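Local coordinates for transcriptional regulator KdgR (Pseudomonas aeruginosa, PDB 5Y6I), which probably acts as a DNA-binding transcription factor of the IclR family, with a helix-turn-helix domain joined to a GAF-like C-terminal domain, at residues A[95-100]-A[253-258]; A[144-149]-A[166-171]; A[152-157]-A[191-196]; A[212-217]-A[246-251]. One frame throughout, in Å; residues are numbered along the deposited sequence.

Contact 1. Residues A[95-100]-A[253-258]; sequences KSAAAP and RAISWR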
loop_
_atom_site.group_PDB
_atom_site.type_symbol
_atom_site.label_atom_id
_atom_site.label_comp_id
_atom_site.label_asym_id
_atom_site.label_seq_id
_atom_site.Cartn_x
_atom_site.Cartn_y
_atom_site.Cartn_z
ATOM N N LYS A 95 -9.234 -3.989 -9.698
ATOM C CA LYS A 95 -8.618 -3.949 -11.023
ATOM C C LYS A 95 -7.771 -5.192 -11.270
ATOM O O LYS A 95 -8.026 -5.957 -12.210
ATOM C CB LYS A 95 -7.776 -2.676 -11.165
ATOM C CG LYS A 95 -6.991 -2.541 -12.487
ATOM C CD LYS A 95 -5.480 -2.791 -12.315
ATOM C CE LYS A 95 -4.859 -3.327 -13.610
ATOM N NZ LYS A 95 -3.479 -3.889 -13.445
ATOM N N SER A 96 -6.776 -5.436 -10.408
ATOM C CA SER A 96 -5.797 -6.486 -10.689
ATOM C C SER A 96 -6.436 -7.871 -10.739
ATOM O O SER A 96 -5.901 -8.772 -11.397
ATOM C CB SER A 96 -4.676 -6.490 -9.635
ATOM O OG SER A 96 -4.361 -5.188 -9.168
ATOM N N ALA A 97 -7.550 -8.077 -10.034
ATOM C CA ALA A 97 -8.124 -9.417 -9.930
ATOM C C ALA A 97 -9.069 -9.768 -11.073
ATOM O O ALA A 97 -9.276 -10.957 -11.341
ATOM C CB ALA A 97 -8.875 -9.570 -8.611
ATOM N N ALA A 98 -9.621 -8.763 -11.757
ATOM C CA ALA A 98 -10.743 -8.990 -12.654
ATOM C C ALA A 98 -10.417 -10.009 -13.747
ATOM O O ALA A 98 -11.241 -10.889 -14.043
ATOM C CB ALA A 98 -11.191 -7.660 -13.250
ATOM N N ALA A 99 -9.217 -9.922 -14.354
ATOM C CA ALA A 99 -8.880 -10.890 -15.400
ATOM C C ALA A 99 -8.610 -12.273 -14.833
ATOM O O ALA A 99 -9.220 -13.243 -15.317
ATOM C CB ALA A 99 -7.705 -10.389 -16.248
ATOM N N PRO A 100 -7.731 -12.459 -13.842
ATOM C CA PRO A 100 -7.459 -13.827 -13.368
ATOM C C PRO A 100 -8.677 -14.527 -12.755
ATOM O O PRO A 100 -8.740 -15.767 -12.787
ATOM C CB PRO A 100 -6.341 -13.627 -12.342
ATOM C CG PRO A 100 -5.681 -12.327 -12.748
ATOM C CD PRO A 100 -6.812 -11.475 -13.231
ATOM N N ARG A 253 -1.925 -16.111 -5.626
ATOM C CA ARG A 253 -0.535 -15.673 -5.571
ATOM C C ARG A 253 -0.181 -14.779 -6.745
ATOM O O ARG A 253 0.661 -13.880 -6.608
ATOM C CB ARG A 253 0.393 -16.873 -5.532
ATOM C CG ARG A 253 0.498 -17.464 -4.155
ATOM C CD ARG A 253 0.855 -18.923 -4.235
ATOM N NE ARG A 253 0.844 -19.526 -2.913
ATOM C CZ ARG A 253 1.035 -20.817 -2.682
ATOM N NH1 ARG A 253 1.006 -21.273 -1.438
ATOM N NH2 ARG A 253 1.258 -21.648 -3.693
ATOM N N ALA A 254 -0.802 -15.000 -7.904
ATOM C CA ALA A 254 -0.529 -14.124 -9.041
ATOM C C ALA A 254 -1.081 -12.730 -8.786
ATOM O O ALA A 254 -0.352 -11.737 -8.878
ATOM C CB ALA A 254 -1.110 -14.713 -10.325
ATOM N N ILE A 255 -2.377 -12.642 -8.455
ATOM C CA ILE A 255 -2.987 -11.348 -8.154
ATOM C C ILE A 255 -2.173 -10.609 -7.098
ATOM O O ILE A 255 -1.962 -9.392 -7.196
ATOM C CB ILE A 255 -4.444 -11.533 -7.696
ATOM C CG1 ILE A 255 -5.274 -12.280 -8.737
ATOM C CG2 ILE A 255 -5.086 -10.183 -7.367
ATOM C CD1 ILE A 255 -6.738 -12.458 -8.310
ATOM N N SER A 256 -1.695 -11.336 -6.081
ATOM C CA SER A 256 -0.914 -10.714 -5.025
ATOM C C SER A 256 0.366 -10.124 -5.580
ATOM O O SER A 256 0.625 -8.923 -5.441
ATOM C CB SER A 256 -0.585 -11.728 -3.929
ATOM O OG SER A 256 -1.685 -11.912 -3.062
ATOM N N TRP A 257 1.197 -10.973 -6.189
ATOM C CA TRP A 257 2.487 -10.532 -6.703
ATOM C C TRP A 257 2.329 -9.384 -7.689
ATOM O O TRP A 257 3.236 -8.553 -7.823
ATOM C CB TRP A 257 3.200 -11.719 -7.342
ATOM C CG TRP A 257 4.500 -11.437 -8.020
ATOM C CD1 TRP A 257 5.753 -11.688 -7.539
ATOM C CD2 TRP A 257 4.674 -10.902 -9.333
ATOM N NE1 TRP A 257 6.698 -11.318 -8.466
ATOM C CE2 TRP A 257 6.058 -10.831 -9.577
ATOM C CE3 TRP A 257 3.786 -10.460 -10.326
ATOM C CZ2 TRP A 257 6.580 -10.335 -10.774
ATOM C CZ3 TRP A 257 4.298 -9.967 -11.506
ATOM C CH2 TRP A 257 5.684 -9.908 -11.722
ATOM N N ARG A 258 1.185 -9.289 -8.364
ATOM C CA ARG A 258 0.991 -8.142 -9.241
ATOM C C ARG A 258 0.684 -6.867 -8.471
ATOM O O ARG A 258 0.871 -5.768 -9.012
ATOM C CB ARG A 258 -0.109 -8.441 -10.261
ATOM C CG ARG A 258 0.426 -9.305 -11.405
ATOM C CD ARG A 258 -0.649 -10.052 -12.183
ATOM N NE ARG A 258 -1.781 -9.194 -12.505
ATOM C CZ ARG A 258 -2.689 -9.482 -13.429
ATOM N NH1 ARG A 258 -3.702 -8.654 -13.655
ATOM N NH2 ARG A 258 -2.570 -10.597 -14.140
#
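R258, whose guanidinium reaches across to the helix carrying S96 and P100, is fixed at its base by the bond from its backbone N to A254 O, 2.9 Å long. It sits on one of two helices, 95-100 and 253-258, that run roughly antiparallel on the same face of the sheet in the GAF-like fold of the IclR C-terminal domain. Their segment axes come within 9.4 Å at 149°, and no hydrogen bond links them. What joins them is mainly I255, which splits its branches between two neighbours. CD1 meets A97 CB at 3.6 Å, and CG2 comes near the same methyl at 4.0 Å. CG1, opposite the carbonyl carbon in the first torsion (chi1 -57°), turns instead to P100, touching its CB at 4.0 Å. P100 N has no hydrogen to give to the turn before, and the helix kinks there; its CB is directed at the partner helix. S96 faces I255 too, while its OG is hydrogen-bonded to D92 O. Beyond this apolar centre R258 stretches over the exposed side, its chain bent at chi3. Its positive end comes near the amine of K95, with NZ and NH1 4.8 Å apart, so the two charges probably disfavour each other slightly. W257 makes a cation-pi contact with R78 of the second subunit, bringing that subunit up beside this helix. NH2 of R258 lies 3.8 Å from P100 CG, while NH1 stands 3.2 Å from S96 O at an angle too poor for a hydrogen bond.

Contact 2. Residues A[144-149]-A[166-171]; sequences LPLLGS and ELREEE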
loop_
_atom_site.group_PDB
_atom_site.type_symbol
_atom_site.label_atom_id
_atom_site.label_comp_id
_atom_site.label_asym_id
_atom_site.label_seq_id
_atom_site.Cartn_x
_atom_site.Cartn_y
_atom_site.Cartn_z
ATOM N N LEU A 144 -21.509 -12.580 3.372
ATOM C CA LEU A 144 -21.447 -13.957 3.851
ATOM C C LEU A 144 -21.171 -13.990 5.357
ATOM O O LEU A 144 -20.712 -13.000 5.937
ATOM C CB LEU A 144 -20.364 -14.721 3.077
ATOM C CG LEU A 144 -20.278 -14.490 1.560
ATOM C CD1 LEU A 144 -19.094 -15.196 0.944
ATOM C CD2 LEU A 144 -21.569 -14.950 0.890
ATOM N N PRO A 145 -21.439 -15.105 6.038
ATOM C CA PRO A 145 -21.226 -15.131 7.490
ATOM C C PRO A 145 -19.751 -15.220 7.829
ATOM O O PRO A 145 -18.941 -15.715 7.040
ATOM C CB PRO A 145 -21.977 -16.388 7.944
ATOM C CG PRO A 145 -21.951 -17.294 6.769
ATOM C CD PRO A 145 -21.956 -16.394 5.538
ATOM N N LEU A 146 -19.397 -14.729 9.025
ATOM C CA LEU A 146 -17.990 -14.760 9.409
ATOM C C LEU A 146 -17.523 -16.184 9.675
ATOM O O LEU A 146 -16.448 -16.582 9.217
ATOM C CB LEU A 146 -17.727 -13.882 10.639
ATOM C CG LEU A 146 -16.245 -13.724 10.991
ATOM C CD1 LEU A 146 -15.578 -12.591 10.237
ATOM C CD2 LEU A 146 -16.053 -13.538 12.449
ATOM N N LEU A 147 -18.310 -16.968 10.404
ATOM C CA LEU A 147 -17.909 -18.324 10.744
ATOM C C LEU A 147 -18.618 -19.411 9.955
ATOM O O LEU A 147 -18.259 -20.582 10.114
ATOM C CB LEU A 147 -18.112 -18.598 12.231
ATOM C CG LEU A 147 -17.287 -17.728 13.162
ATOM C CD1 LEU A 147 -18.172 -16.667 13.784
ATOM C CD2 LEU A 147 -16.651 -18.613 14.201
ATOM N N GLY A 148 -19.596 -19.067 9.118
ATOM C CA GLY A 148 -20.373 -20.067 8.414
ATOM C C GLY A 148 -19.980 -20.261 6.966
ATOM O O GLY A 148 -20.465 -21.199 6.328
ATOM N N SER A 149 -19.103 -19.399 6.436
ATOM C CA SER A 149 -18.658 -19.489 5.051
ATOM C C SER A 149 -17.142 -19.638 4.977
ATOM O O SER A 149 -16.424 -19.355 5.934
ATOM C CB SER A 149 -19.101 -18.263 4.235
ATOM O OG SER A 149 -18.625 -17.060 4.802
ATOM N N GLU A 166 -16.293 -7.850 16.915
ATOM C CA GLU A 166 -17.618 -7.316 17.218
ATOM C C GLU A 166 -18.689 -8.016 16.396
ATOM O O GLU A 166 -19.658 -8.545 16.948
ATOM C CB GLU A 166 -17.679 -5.809 16.985
ATOM C CG GLU A 166 -19.121 -5.287 17.040
ATOM C CD GLU A 166 -19.235 -3.806 16.738
ATOM O OE1 GLU A 166 -19.583 -3.041 17.672
ATOM O OE2 GLU A 166 -18.974 -3.415 15.569
ATOM N N LEU A 167 -18.531 -8.038 15.069
ATOM C CA LEU A 167 -19.525 -8.726 14.256
ATOM C C LEU A 167 -19.553 -10.211 14.580
ATOM O O LEU A 167 -20.634 -10.818 14.598
ATOM C CB LEU A 167 -19.294 -8.479 12.754
ATOM C CG LEU A 167 -18.041 -8.851 11.948
ATOM C CD1 LEU A 167 -18.241 -10.160 11.207
ATOM C CD2 LEU A 167 -17.705 -7.749 10.957
ATOM N N ARG A 168 -18.394 -10.802 14.898
ATOM C CA ARG A 168 -18.405 -12.185 15.362
ATOM C C ARG A 168 -19.231 -12.336 16.634
ATOM O O ARG A 168 -19.922 -13.349 16.811
ATOM C CB ARG A 168 -16.986 -12.692 15.609
ATOM C CG ARG A 168 -16.978 -14.095 16.229
ATOM C CD ARG A 168 -15.591 -14.533 16.619
ATOM N NE ARG A 168 -15.293 -13.969 17.916
ATOM C CZ ARG A 168 -14.104 -13.494 18.281
ATOM N NH1 ARG A 168 -13.071 -13.489 17.438
ATOM N NH2 ARG A 168 -13.963 -12.998 19.492
ATOM N N GLU A 169 -19.181 -11.344 17.525
ATOM C CA GLU A 169 -19.997 -11.408 18.731
ATOM C C GLU A 169 -21.469 -11.148 18.434
ATOM O O GLU A 169 -22.342 -11.698 19.116
ATOM C CB GLU A 169 -19.463 -10.420 19.763
ATOM C CG GLU A 169 -18.154 -10.869 20.387
ATOM C CD GLU A 169 -17.363 -9.727 20.980
ATOM O OE1 GLU A 169 -16.200 -9.960 21.370
ATOM O OE2 GLU A 169 -17.900 -8.601 21.051
ATOM N N GLU A 170 -21.777 -10.314 17.439
ATOM C CA GLU A 170 -23.171 -10.187 17.027
ATOM C C GLU A 170 -23.688 -11.491 16.440
ATOM O O GLU A 170 -24.882 -11.788 16.542
ATOM C CB GLU A 170 -23.328 -9.058 16.015
ATOM C CG GLU A 170 -22.966 -7.682 16.534
ATOM C CD GLU A 170 -23.112 -6.613 15.466
ATOM O OE1 GLU A 170 -23.648 -6.928 14.376
ATOM O OE2 GLU A 170 -22.701 -5.461 15.717
ATOM N N GLU A 171 -22.793 -12.288 15.848
ATOM C CA GLU A 171 -23.171 -13.524 15.176
ATOM C C GLU A 171 -23.529 -14.630 16.161
ATOM O O GLU A 171 -24.382 -15.468 15.862
ATOM C CB GLU A 171 -22.029 -13.978 14.269
ATOM C CG GLU A 171 -22.465 -14.492 12.909
ATOM C CD GLU A 171 -21.354 -14.418 11.869
ATOM O OE1 GLU A 171 -21.153 -13.335 11.270
ATOM O OE2 GLU A 171 -20.676 -15.446 11.649
#
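L146 and L147 both present their backbone N-H groups to the carboxylate of E171, which joins the loop before helix 150-158 to the helix 162-171. The polar part of the contact is this two-pronged grip. L146 N gives a nearly straight bond to OE1, 3.2 Å at 166°, reaching that oxygen on its syn side and only 15° out of the carboxylate plane. L147 N bonds to OE2 at 3.1 Å and 163°, arriving nearly in line with the C-O bond. L146 N also makes a weak, strongly bent approach to OE2. E171 spans the gap because its chain is extended beyond CG.

The apolar part lies alongside. L146 has CG turned opposite its backbone N, and its two methyls diverge: CD1 meets L167 CD1 at 3.7 Å, the two side chains standing at about a right angle, while CD2 rests on the aliphatic stem of R168 at CB. L147 CD1 adds to this stem, 3.7 Å from R168 CG. W117 of strand 111-118 touches both L146 and L167, which places the leucine pair against the sheet. The charged end of R168 turns elsewhere, to a salt bridge with E161.

Within the loop, S149 OG donates to P145 O at 2.6 Å and also caps G152 N, the N-cap arrangement that starts the following helix. Taken together, two successive N-H groups of an irregular loop are met by one acidic side chain, and these donors would probably stabilise E171 in its ionised form.

Contact 3. Residues A[152-157]-A[191-196]; sequences GLVFAA and EGIRAR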
loop_
_atom_site.group_PDB
_atom_site.type_symbol
_atom_site.label_atom_id
_atom_site.label_comp_id
_atom_site.label_asym_id
_atom_site.label_seq_id
_atom_site.Cartn_x
_atom_site.Cartn_y
_atom_site.Cartn_z
ATOM N N GLY A 152 -15.598 -16.153 4.916
ATOM C CA GLY A 152 -15.532 -15.537 6.226
ATOM C C GLY A 152 -14.436 -16.118 7.089
ATOM O O GLY A 152 -13.861 -15.412 7.928
ATOM N N LEU A 153 -14.117 -17.401 6.897
ATOM C CA LEU A 153 -13.076 -18.016 7.718
ATOM C C LEU A 153 -11.687 -17.524 7.325
ATOM O O LEU A 153 -10.840 -17.298 8.198
ATOM C CB LEU A 153 -13.155 -19.543 7.642
ATOM C CG LEU A 153 -14.426 -20.175 8.224
ATOM C CD1 LEU A 153 -14.167 -21.561 8.801
ATOM C CD2 LEU A 153 -15.017 -19.295 9.292
ATOM N N VAL A 154 -11.426 -17.347 6.027
ATOM C CA VAL A 154 -10.123 -16.824 5.627
ATOM C C VAL A 154 -9.921 -15.428 6.201
ATOM O O VAL A 154 -8.881 -15.131 6.795
ATOM C CB VAL A 154 -9.960 -16.829 4.100
ATOM C CG1 VAL A 154 -8.585 -16.175 3.739
ATOM C CG2 VAL A 154 -10.073 -18.245 3.544
ATOM N N PHE A 155 -10.923 -14.558 6.057
ATOM C CA PHE A 155 -10.880 -13.255 6.714
ATOM C C PHE A 155 -10.515 -13.390 8.200
ATOM O O PHE A 155 -9.504 -12.846 8.657
ATOM C CB PHE A 155 -12.227 -12.538 6.527
ATOM C CG PHE A 155 -12.389 -11.843 5.170
ATOM C CD1 PHE A 155 -11.444 -10.943 4.711
ATOM C CD2 PHE A 155 -13.495 -12.094 4.363
ATOM C CE1 PHE A 155 -11.595 -10.297 3.484
ATOM C CE2 PHE A 155 -13.649 -11.457 3.120
ATOM C CZ PHE A 155 -12.693 -10.554 2.690
ATOM N N ALA A 156 -11.305 -14.147 8.966
ATOM C CA ALA A 156 -10.987 -14.329 10.379
ATOM C C ALA A 156 -9.581 -14.871 10.571
ATOM O O ALA A 156 -8.922 -14.559 11.574
ATOM C CB ALA A 156 -11.992 -15.274 11.040
ATOM N N ALA A 157 -9.110 -15.693 9.637
ATOM C CA ALA A 157 -7.785 -16.268 9.811
ATOM C C ALA A 157 -6.701 -15.208 9.679
ATOM O O ALA A 157 -5.679 -15.284 10.367
ATOM C CB ALA A 157 -7.559 -17.392 8.800
ATOM N N GLU A 191 -5.290 -21.004 13.092
ATOM C CA GLU A 191 -3.886 -21.321 12.877
ATOM C C GLU A 191 -3.721 -22.294 11.715
ATOM O O GLU A 191 -2.701 -22.271 11.020
ATOM C CB GLU A 191 -3.300 -21.874 14.182
ATOM C CG GLU A 191 -1.928 -22.514 14.100
ATOM C CD GLU A 191 -1.455 -22.956 15.469
ATOM O OE1 GLU A 191 -0.265 -23.325 15.637
ATOM O OE2 GLU A 191 -2.292 -22.915 16.389
ATOM N N GLY A 192 -4.719 -23.142 11.477
ATOM C CA GLY A 192 -4.638 -24.054 10.352
ATOM C C GLY A 192 -4.771 -23.334 9.030
ATOM O O GLY A 192 -4.000 -23.579 8.099
ATOM N N ILE A 193 -5.736 -22.420 8.933
ATOM C CA ILE A 193 -5.977 -21.739 7.670
ATOM C C ILE A 193 -4.744 -20.936 7.234
ATOM O O ILE A 193 -4.515 -20.744 6.030
ATOM C CB ILE A 193 -7.243 -20.863 7.795
ATOM C CG1 ILE A 193 -8.402 -21.683 8.357
ATOM C CG2 ILE A 193 -7.667 -20.308 6.458
ATOM C CD1 ILE A 193 -9.662 -20.874 8.602
ATOM N N ARG A 194 -3.918 -20.476 8.187
ATOM C CA ARG A 194 -2.681 -19.793 7.805
ATOM C C ARG A 194 -1.581 -20.767 7.414
ATOM O O ARG A 194 -0.919 -20.587 6.385
ATOM C CB ARG A 194 -2.151 -18.924 8.931
ATOM C CG ARG A 194 -3.092 -17.962 9.521
ATOM C CD ARG A 194 -2.559 -17.681 10.930
ATOM N NE ARG A 194 -3.617 -17.098 11.724
ATOM C CZ ARG A 194 -3.677 -17.187 13.038
ATOM N NH1 ARG A 194 -2.740 -17.849 13.712
ATOM N NH2 ARG A 194 -4.690 -16.631 13.674
ATOM N N ALA A 195 -1.322 -21.762 8.264
ATOM C CA ALA A 195 -0.352 -22.787 7.910
ATOM C C ALA A 195 -0.565 -23.284 6.486
ATOM O O ALA A 195 0.409 -23.565 5.776
ATOM C CB ALA A 195 -0.437 -23.947 8.905
ATOM N N ARG A 196 -1.829 -23.329 6.034
ATOM C CA ARG A 196 -2.220 -23.931 4.765
ATOM C C ARG A 196 -2.523 -22.916 3.678
ATOM O O ARG A 196 -2.468 -23.265 2.495
ATOM C CB ARG A 196 -3.457 -24.827 4.954
ATOM C CG ARG A 196 -3.246 -25.981 5.902
ATOM C CD ARG A 196 -4.473 -26.893 5.984
ATOM N NE ARG A 196 -5.208 -26.741 7.240
ATOM C CZ ARG A 196 -6.427 -26.211 7.346
ATOM N NH1 ARG A 196 -7.080 -25.782 6.265
ATOM N NH2 ARG A 196 -7.005 -26.128 8.541
#
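A157 and I193 meet where segments 152-157 and 191-196, of helices 150-158 and 183-196, cross at right angles, the signed angle between their axes being -90° at a closest approach of 9.1 Å. The small methyl of A157 gives a low spot on the first helix, and the branched side chain of I193 is the bump that settles over it: A157 CB lies 3.6 Å from I193 CB and 3.7 Å from its CG2. From this seat the isoleucine reaches on to L153 and V154. CG1 is swung beside the backbone N, and CD1 is thereby carried to L153, at 3.9 Å from its CB and 3.8 Å from its O. CG2, opposite that N, faces V154 CG2 more loosely at 4.3 Å. L153 and V154 thus make the walls of the hollow round A157, and H199 of strand 199-202 touches L153, V154 and I193.

At the margin of the hollow R194 supplies the one hydrogen bond. Its chain, extended from CG to NE, brings NE to A157 O at 3.1 Å and 170°, with the oxygen close to the guanidinium plane, at its edge. The carbonyl belongs to the last turn of its helix, so the positive group probably also suits the partial negative charge at that end. R196, farther along, instead makes a salt bridge with E240. A perpendicular helix pair of this kind, resting through V154 on strands 209-217 and 223-232, is part of the helical layer on one face of the antiparallel sheet in the GAF-like C-terminal domain of IclR regulators.

Contact 4. Residues A[212-217]-A[246-251]; sequences LSAPVF and ERLLAT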
loop_
_atom_site.group_PDB
_atom_site.type_symbol
_atom_site.label_atom_id
_atom_site.label_comp_id
_atom_site.label_asym_id
_atom_site.label_seq_id
_atom_site.Cartn_x
_atom_site.Cartn_y
_atom_site.Cartn_z
ATOM N N LEU A 212 -14.295 -23.009 -1.641
ATOM C CA LEU A 212 -12.857 -23.023 -1.439
ATOM C C LEU A 212 -12.415 -21.574 -1.496
ATOM O O LEU A 212 -12.911 -20.815 -2.331
ATOM C CB LEU A 212 -12.154 -23.855 -2.505
ATOM C CG LEU A 212 -10.719 -24.297 -2.254
ATOM C CD1 LEU A 212 -10.715 -25.466 -1.284
ATOM C CD2 LEU A 212 -10.033 -24.669 -3.565
ATOM N N SER A 213 -11.507 -21.193 -0.596
ATOM C CA SER A 213 -11.181 -19.791 -0.380
ATOM C C SER A 213 -9.706 -19.612 -0.076
ATOM O O SER A 213 -9.135 -20.362 0.725
ATOM C CB SER A 213 -11.979 -19.219 0.784
ATOM O OG SER A 213 -13.356 -19.407 0.578
ATOM N N ALA A 214 -9.120 -18.570 -0.666
ATOM C CA ALA A 214 -7.749 -18.158 -0.433
ATOM C C ALA A 214 -7.689 -16.641 -0.372
ATOM O O ALA A 214 -8.521 -15.955 -0.980
ATOM C CB ALA A 214 -6.805 -18.656 -1.534
ATOM N N PRO A 215 -6.726 -16.095 0.359
ATOM C CA PRO A 215 -6.621 -14.642 0.498
ATOM C C PRO A 215 -5.694 -14.002 -0.526
ATOM O O PRO A 215 -4.743 -14.619 -1.024
ATOM C CB PRO A 215 -6.038 -14.476 1.907
ATOM C CG PRO A 215 -5.165 -15.707 2.069
ATOM C CD PRO A 215 -5.911 -16.817 1.351
ATOM N N VAL A 216 -5.972 -12.722 -0.793
ATOM C CA VAL A 216 -5.182 -11.878 -1.690
ATOM C C VAL A 216 -4.594 -10.712 -0.895
ATOM O O VAL A 216 -5.320 -10.018 -0.171
ATOM C CB VAL A 216 -6.036 -11.363 -2.863
ATOM C CG1 VAL A 216 -5.193 -10.517 -3.795
ATOM C CG2 VAL A 216 -6.732 -12.554 -3.604
ATOM N N PHE A 217 -3.287 -10.487 -1.051
ATOM C CA PHE A 217 -2.524 -9.524 -0.264
ATOM C C PHE A 217 -2.082 -8.343 -1.116
ATOM O O PHE A 217 -1.858 -8.479 -2.322
ATOM C CB PHE A 217 -1.282 -10.181 0.336
ATOM C CG PHE A 217 -1.582 -11.372 1.187
ATOM C CD1 PHE A 217 -2.023 -11.212 2.495
ATOM C CD2 PHE A 217 -1.437 -12.654 0.687
ATOM C CE1 PHE A 217 -2.311 -12.325 3.292
ATOM C CE2 PHE A 217 -1.722 -13.768 1.477
ATOM C CZ PHE A 217 -2.154 -13.603 2.774
ATOM N N GLU A 246 -4.720 -25.703 -6.170
ATOM C CA GLU A 246 -3.552 -25.114 -6.826
ATOM C C GLU A 246 -3.952 -24.023 -7.814
ATOM O O GLU A 246 -3.386 -22.926 -7.787
ATOM C CB GLU A 246 -2.747 -26.209 -7.544
ATOM C CG GLU A 246 -2.569 -27.559 -6.773
ATOM C CD GLU A 246 -3.864 -28.380 -6.639
ATOM O OE1 GLU A 246 -3.828 -29.623 -6.456
ATOM O OE2 GLU A 246 -4.939 -27.760 -6.698
ATOM N N ARG A 247 -4.906 -24.306 -8.703
ATOM C CA ARG A 247 -5.414 -23.254 -9.577
ATOM C C ARG A 247 -5.833 -22.046 -8.758
ATOM O O ARG A 247 -5.485 -20.905 -9.094
ATOM C CB ARG A 247 -6.590 -23.768 -10.411
ATOM C CG ARG A 247 -6.246 -24.911 -11.337
ATOM C CD ARG A 247 -5.057 -24.562 -12.200
ATOM N NE ARG A 247 -4.867 -25.509 -13.299
ATOM C CZ ARG A 247 -4.026 -25.296 -14.302
ATOM N NH1 ARG A 247 -3.325 -24.170 -14.327
ATOM N NH2 ARG A 247 -3.893 -26.186 -15.278
ATOM N N LEU A 248 -6.537 -22.286 -7.644
ATOM C CA LEU A 248 -6.961 -21.196 -6.770
ATOM C C LEU A 248 -5.767 -20.422 -6.246
ATOM O O LEU A 248 -5.737 -19.185 -6.304
ATOM C CB LEU A 248 -7.778 -21.738 -5.600
ATOM C CG LEU A 248 -8.200 -20.673 -4.576
ATOM C CD1 LEU A 248 -8.904 -19.466 -5.200
ATOM C CD2 LEU A 248 -9.064 -21.304 -3.511
ATOM N N LEU A 249 -4.765 -21.146 -5.733
ATOM C CA LEU A 249 -3.587 -20.506 -5.153
ATOM C C LEU A 249 -2.740 -19.824 -6.223
ATOM O O LEU A 249 -2.328 -18.670 -6.057
ATOM C CB LEU A 249 -2.769 -21.531 -4.363
ATOM C CG LEU A 249 -3.382 -21.999 -3.021
ATOM C CD1 LEU A 249 -2.571 -23.110 -2.345
ATOM C CD2 LEU A 249 -3.541 -20.817 -2.075
ATOM N N ALA A 250 -2.471 -20.522 -7.329
ATOM C CA ALA A 250 -1.771 -19.897 -8.445
ATOM C C ALA A 250 -2.431 -18.582 -8.844
ATOM O O ALA A 250 -1.745 -17.570 -9.055
ATOM C CB ALA A 250 -1.727 -20.852 -9.633
ATOM N N THR A 251 -3.763 -18.571 -8.934
ATOM C CA THR A 251 -4.470 -17.332 -9.246
ATOM C C THR A 251 -4.231 -16.283 -8.165
ATOM O O THR A 251 -3.906 -15.130 -8.465
ATOM C CB THR A 251 -5.969 -17.591 -9.382
ATOM O OG1 THR A 251 -6.210 -18.577 -10.392
ATOM C CG2 THR A 251 -6.689 -16.311 -9.746
#
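L212 and L248 form the close end of this strand-on-helix contact. L248 CD2 lies 3.5 Å from L212 CD2 and 3.6 Å from its CG, the two leucines approaching at a slant. L248 reaches the strand because CG stands opposite its backbone N (chi1 177°). The same methyl passes the backbone at S213 N, 3.8 Å away. A214 completes this end, its CB touching L248 CG at 3.9 Å. Strand 212-217 and helix 246-251 run nearly parallel, their segment axes 14° apart and 8.6 Å at closest. Side chains alternate along the strand, so L212 and A214 face the helix while S213 points away.

The contact thins on the other flank. L249 has its CB directed along the side of the strand, and only CD2 turns in, to A214 CB at 4.0 Å; the residue is partly exposed. E246, R247 and A250 lie on the solvent side of the helix, and the E246 side chain is poorly ordered. Within the helix, T251 OG1 donates to R247 O at 2.8 Å, from the face of that carbonyl opposite to the one used by T251 N.

The strand belongs to the antiparallel sheet of the GAF-like C-terminal domain, which carries helices on both faces. The buried leucine L248 also touches L227 of strand 223-232, to which this strand is hydrogen-bonded. On the opposite face of the strand, S213 and P215 pack against V154 of helix 150-158. The strand is thus sandwiched between two helices, while T251 leans on P100 and L104 of helix 93-108.

Overall arrangement
Contacts 1 and 4 share helix 244-258 and lie near the centre of the chain's structure, their centres about 10 Å apart; they join directly where F217 N is hydrogen-bonded to S256 OG. Contact 3 is likewise buried but belongs to the opposite face of the sheet, meeting contact 4 through V154, which packs on S213 and P215. Contact 2 lies at the surface, about 23 Å from the chain's centre, and touches contact 3 through L146, L147 and L153. The chemistry follows this order: contact 4 is purely apolar across its segments, contact 1 apolar with an arginine at its margin, contact 3 apolar with one hydrogen bond, and contact 2 the most polar.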